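Surface protein VspA (Borrelia turicatae, PDB 1YJG) is an outer-membrane surface lipoprotein of the variable small protein family, whose switching with related proteins probably helps the spirochaete evade the host immune response. Local coordinates at residues D43-Y55 / L103-I117. Residues are numbered along the deposited sequence; the frame is centred on the assembly and turned at random.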
loop_
_atom_site.group_PDB
_atom_site.type_symbol
_atom_site.label_atom_id
_atom_site.label_comp_id
_atom_site.label_asym_id
_atom_site.label_seq_id
_atom_site.Cartn_x
_atom_site.Cartn_y
_atom_site.Cartn_z
ATOM N N ASP A 43 -6.455 21.421 -3.477
ATOM C CA ASP A 43 -5.402 22.171 -4.160
ATOM C C ASP A 43 -5.229 21.419 -5.487
ATOM O O ASP A 43 -4.359 20.564 -5.634
ATOM C CB ASP A 43 -4.123 22.201 -3.331
ATOM C CG ASP A 43 -3.074 23.134 -3.905
ATOM O OD1 ASP A 43 -1.901 22.726 -4.007
ATOM O OD2 ASP A 43 -3.327 24.299 -4.280
ATOM N N ALA A 44 -6.113 21.733 -6.428
ATOM C CA ALA A 44 -6.176 21.109 -7.755
ATOM C C ALA A 44 -4.940 20.998 -8.659
ATOM O O ALA A 44 -4.019 21.810 -8.622
ATOM C CB ALA A 44 -7.317 21.751 -8.551
ATOM N N ASP A 45 -5.001 19.961 -9.494
ATOM C CA ASP A 45 -4.001 19.600 -10.500
ATOM C C ASP A 45 -2.575 19.289 -10.014
ATOM O O ASP A 45 -2.368 18.993 -8.842
ATOM C CB ASP A 45 -4.032 20.651 -11.610
ATOM C CG ASP A 45 -5.456 21.023 -12.014
ATOM O OD1 ASP A 45 -6.363 20.168 -11.916
ATOM O OD2 ASP A 45 -5.769 22.147 -12.436
ATOM N N LYS A 46 -1.615 19.301 -10.937
ATOM C CA LYS A 46 -0.212 19.010 -10.630
ATOM C C LYS A 46 -0.089 17.614 -9.983
ATOM O O LYS A 46 0.682 17.414 -9.041
ATOM C CB LYS A 46 0.402 20.091 -9.723
ATOM C CG LYS A 46 0.076 21.536 -10.118
ATOM C CD LYS A 46 -0.477 22.309 -8.918
ATOM C CE LYS A 46 -0.781 23.767 -9.254
ATOM N NZ LYS A 46 0.211 24.712 -8.647
ATOM N N ASN A 47 -0.818 16.646 -10.535
ATOM C CA ASN A 47 -0.839 15.274 -10.012
ATOM C C ASN A 47 0.182 14.274 -10.554
ATOM O O ASN A 47 0.232 13.146 -10.072
ATOM C CB ASN A 47 -2.238 14.682 -10.225
ATOM C CG ASN A 47 -3.301 15.426 -9.469
ATOM O OD1 ASN A 47 -3.358 15.353 -8.246
ATOM N ND2 ASN A 47 -4.152 16.149 -10.186
ATOM N N ALA A 48 1.002 14.661 -11.528
ATOM C CA ALA A 48 1.991 13.730 -12.097
ATOM C C ALA A 48 2.744 12.819 -11.109
ATOM O O ALA A 48 2.750 11.601 -11.281
ATOM C CB ALA A 48 2.994 14.477 -12.961
ATOM N N LYS A 49 3.376 13.407 -10.094
ATOM C CA LYS A 49 4.157 12.633 -9.106
ATOM C C LYS A 49 3.348 11.630 -8.291
ATOM O O LYS A 49 3.900 10.641 -7.810
ATOM C CB LYS A 49 4.961 13.559 -8.183
ATOM C CG LYS A 49 6.433 13.699 -8.582
ATOM C CD LYS A 49 6.570 14.234 -10.001
ATOM C CE LYS A 49 7.995 14.623 -10.353
ATOM N NZ LYS A 49 7.994 15.897 -11.136
ATOM N N LEU A 50 2.063 11.917 -8.098
ATOM C CA LEU A 50 1.177 11.022 -7.361
ATOM C C LEU A 50 0.927 9.805 -8.265
ATOM O O LEU A 50 0.921 8.668 -7.790
ATOM C CB LEU A 50 -0.133 11.725 -6.980
ATOM C CG LEU A 50 -1.240 10.863 -6.375
ATOM C CD1 LEU A 50 -0.779 10.204 -5.067
ATOM C CD2 LEU A 50 -2.511 11.682 -6.169
ATOM N N ILE A 51 0.747 10.044 -9.568
ATOM C CA ILE A 51 0.533 8.943 -10.501
ATOM C C ILE A 51 1.831 8.120 -10.560
ATOM O O ILE A 51 1.779 6.905 -10.709
ATOM C CB ILE A 51 0.134 9.403 -11.913
ATOM C CG1 ILE A 51 -0.949 10.486 -11.882
ATOM C CG2 ILE A 51 -0.354 8.201 -12.753
ATOM C CD1 ILE A 51 -2.142 10.185 -10.997
ATOM N N SER A 52 2.985 8.778 -10.447
ATOM C CA SER A 52 4.263 8.068 -10.476
ATOM C C SER A 52 4.296 7.106 -9.283
ATOM O O SER A 52 4.761 5.980 -9.417
ATOM C CB SER A 52 5.464 9.031 -10.442
ATOM O OG SER A 52 5.514 9.859 -11.604
ATOM N N GLY A 53 3.790 7.559 -8.131
ATOM C CA GLY A 53 3.743 6.760 -6.917
ATOM C C GLY A 53 2.904 5.508 -7.111
ATOM O O GLY A 53 3.309 4.411 -6.730
ATOM N N ALA A 54 1.731 5.688 -7.705
ATOM C CA ALA A 54 0.806 4.595 -7.999
ATOM C C ALA A 54 1.492 3.625 -8.945
ATOM O O ALA A 54 1.425 2.416 -8.767
ATOM C CB ALA A 54 -0.453 5.129 -8.645
ATOM N N TYR A 55 2.169 4.175 -9.947
ATOM C CA TYR A 55 2.892 3.373 -10.918
ATOM C C TYR A 55 3.937 2.498 -10.207
ATOM O O TYR A 55 4.097 1.340 -10.558
ATOM C CB TYR A 55 3.574 4.278 -11.951
ATOM C CG TYR A 55 4.268 3.518 -13.045
ATOM C CD1 TYR A 55 3.623 3.247 -14.240
ATOM C CD2 TYR A 55 5.563 3.043 -12.875
ATOM C CE1 TYR A 55 4.249 2.531 -15.237
ATOM C CE2 TYR A 55 6.201 2.329 -13.877
ATOM C CZ TYR A 55 5.538 2.073 -15.050
ATOM O OH TYR A 55 6.158 1.363 -16.044
ATOM N N LEU A 103 0.255 11.764 -18.513
ATOM C CA LEU A 103 0.537 11.454 -17.111
ATOM C C LEU A 103 1.865 11.928 -16.545
ATOM O O LEU A 103 2.015 11.999 -15.330
ATOM C CB LEU A 103 0.440 9.932 -16.901
ATOM C CG LEU A 103 -0.896 9.286 -17.267
ATOM C CD1 LEU A 103 -0.863 7.762 -17.043
ATOM C CD2 LEU A 103 -2.024 9.915 -16.469
ATOM N N GLY A 104 2.823 12.239 -17.410
ATOM C CA GLY A 104 4.133 12.691 -16.973
ATOM C C GLY A 104 4.386 14.173 -17.168
ATOM O O GLY A 104 5.489 14.636 -16.901
ATOM N N LYS A 105 3.377 14.912 -17.618
ATOM C CA LYS A 105 3.522 16.350 -17.853
ATOM C C LYS A 105 3.535 17.132 -16.538
ATOM O O LYS A 105 3.187 16.604 -15.473
ATOM C CB LYS A 105 2.447 16.881 -18.812
ATOM C CG LYS A 105 1.004 16.768 -18.311
ATOM C CD LYS A 105 0.090 17.835 -18.950
ATOM C CE LYS A 105 -1.056 17.239 -19.766
ATOM N NZ LYS A 105 -2.369 17.879 -19.442
ATOM N N ASP A 106 3.928 18.396 -16.633
ATOM C CA ASP A 106 4.025 19.276 -15.469
ATOM C C ASP A 106 2.708 19.617 -14.778
ATOM O O ASP A 106 2.716 19.962 -13.604
ATOM C CB ASP A 106 4.743 20.584 -15.854
ATOM C CG ASP A 106 6.123 20.690 -15.243
ATOM O OD1 ASP A 106 6.384 21.698 -14.554
ATOM O OD2 ASP A 106 7.011 19.817 -15.395
ATOM N N ASP A 107 1.588 19.527 -15.483
ATOM C CA ASP A 107 0.304 19.859 -14.878
ATOM C C ASP A 107 -0.784 18.851 -15.227
ATOM O O ASP A 107 -1.631 19.115 -16.083
ATOM C CB ASP A 107 -0.106 21.273 -15.312
ATOM C CG ASP A 107 -1.259 21.832 -14.495
ATOM O OD1 ASP A 107 -1.902 22.806 -14.952
ATOM O OD2 ASP A 107 -1.598 21.360 -13.393
ATOM N N VAL A 108 -0.760 17.698 -14.557
ATOM C CA VAL A 108 -1.755 16.657 -14.794
ATOM C C VAL A 108 -2.996 17.039 -14.009
ATOM O O VAL A 108 -2.990 16.996 -12.775
ATOM C CB VAL A 108 -1.260 15.269 -14.349
ATOM C CG1 VAL A 108 -2.352 14.224 -14.549
ATOM C CG2 VAL A 108 0.010 14.893 -15.100
ATOM N N LYS A 109 -4.046 17.435 -14.731
ATOM C CA LYS A 109 -5.311 17.836 -14.122
ATOM C C LYS A 109 -6.002 16.668 -13.420
ATOM O O LYS A 109 -5.812 15.506 -13.790
ATOM C CB LYS A 109 -6.234 18.488 -15.161
ATOM C CG LYS A 109 -5.838 19.938 -15.513
ATOM C CD LYS A 109 -6.956 20.726 -16.208
ATOM C CE LYS A 109 -8.051 21.202 -15.235
ATOM N NZ LYS A 109 -7.630 22.380 -14.398
ATOM N N ASP A 110 -6.805 17.011 -12.416
ATOM C CA ASP A 110 -7.548 16.057 -11.593
ATOM C C ASP A 110 -8.312 14.986 -12.373
ATOM O O ASP A 110 -8.216 13.804 -12.055
ATOM C CB ASP A 110 -8.526 16.810 -10.661
ATOM C CG ASP A 110 -7.818 17.529 -9.513
ATOM O OD1 ASP A 110 -6.588 17.350 -9.350
ATOM O OD2 ASP A 110 -8.409 18.305 -8.730
ATOM N N ALA A 111 -9.068 15.407 -13.381
ATOM C CA ALA A 111 -9.855 14.487 -14.198
ATOM C C ALA A 111 -8.967 13.467 -14.897
ATOM O O ALA A 111 -9.307 12.295 -14.961
ATOM C CB ALA A 111 -10.691 15.252 -15.209
ATOM N N ASP A 112 -7.829 13.915 -15.418
ATOM C CA ASP A 112 -6.902 13.018 -16.105
ATOM C C ASP A 112 -6.197 12.064 -15.129
ATOM O O ASP A 112 -5.876 10.935 -15.499
ATOM C CB ASP A 112 -5.914 13.803 -16.964
ATOM C CG ASP A 112 -6.618 14.600 -18.050
ATOM O OD1 ASP A 112 -7.223 13.965 -18.939
ATOM O OD2 ASP A 112 -6.649 15.856 -18.079
ATOM N N ALA A 113 -5.965 12.511 -13.896
ATOM C CA ALA A 113 -5.329 11.672 -12.890
ATOM C C ALA A 113 -6.317 10.553 -12.563
ATOM O O ALA A 113 -5.924 9.426 -12.350
ATOM C CB ALA A 113 -4.990 12.460 -11.650
ATOM N N LYS A 114 -7.605 10.879 -12.569
ATOM C CA LYS A 114 -8.652 9.916 -12.279
ATOM C C LYS A 114 -8.763 8.841 -13.362
ATOM O O LYS A 114 -9.066 7.686 -13.051
ATOM C CB LYS A 114 -9.980 10.629 -12.049
ATOM C CG LYS A 114 -10.015 11.352 -10.719
ATOM C CD LYS A 114 -11.193 12.297 -10.621
ATOM C CE LYS A 114 -11.385 12.770 -9.178
ATOM N NZ LYS A 114 -11.624 14.226 -9.076
ATOM N N THR A 115 -8.507 9.202 -14.623
ATOM C CA THR A 115 -8.571 8.217 -15.712
ATOM C C THR A 115 -7.438 7.202 -15.571
ATOM O O THR A 115 -7.423 6.184 -16.258
ATOM C CB THR A 115 -8.490 8.851 -17.115
ATOM O OG1 THR A 115 -7.182 9.397 -17.338
ATOM C CG2 THR A 115 -9.476 10.030 -17.270
ATOM N N ALA A 116 -6.476 7.491 -14.705
ATOM C CA ALA A 116 -5.366 6.582 -14.488
ATOM C C ALA A 116 -5.498 5.714 -13.242
ATOM O O ALA A 116 -5.367 4.496 -13.348
ATOM C CB ALA A 116 -4.036 7.350 -14.452
ATOM N N ILE A 117 -5.792 6.322 -12.085
ATOM C CA ILE A 117 -5.885 5.590 -10.802
ATOM C C ILE A 117 -7.149 5.672 -9.934
ATOM O O ILE A 117 -7.106 5.252 -8.766
ATOM C CB ILE A 117 -4.689 6.039 -9.908
ATOM C CG1 ILE A 117 -4.913 7.458 -9.349
ATOM C CG2 ILE A 117 -3.385 6.004 -10.692
ATOM C CD1 ILE A 117 -3.814 7.938 -8.400
HETATM O O HOH W 1 -3.758 23.581 -13.272
HETATM O O HOH W 2 3.932 10.966 -14.009
HETATM O O HOH W 3 1.973 17.426 -12.630
#
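Asn-47 and Asp-110 meet at about a right angle, amide and carboxylate planes 47° apart. Asn-47 ND2 gives one hydrogen to the anti lone pair of Asp-110 OD1 (2.8 Å), nearly within the amide plane, and also bonds to Val-108 O at 3.0 Å. Asn-47 N reaches the same carbonyl, while Asn-47 OD1 accepts from Gly-32 N, so both ends of the amide are used and its flip is settled. Asp-110 OD1 takes a second bond from Asp-45 N, above the carboxylate plane. In return, Asp-45 OD1 receives Asp-110 N (3.2 Å). With CG beside its own backbone N (chi1 -44°), Asp-45 lies alongside Lys-109, whose chain bends at chi3 and chi4 to bring NZ 2.7 Å from Asp-45 OD2. This salt bridge, and a water donating to Asp-45 OD2 and Asp-107 OD1, probably ease the repulsion between these carboxylates; Asp-107 OD2 accepts Lys-46 N.

Beyond this polar end, Ile-51 enters as a knob among Leu-103, Ala-113, Ala-116 and Ile-117; the small alanines admit its branched chain. Residues 48-55, starting helix 48-69, run nearly parallel to helix 110-117 (5°). Hydrogen-bonded loops at the helix starts, with one knob-into-hole beyond, close this end of the Vsp core's helical bundle.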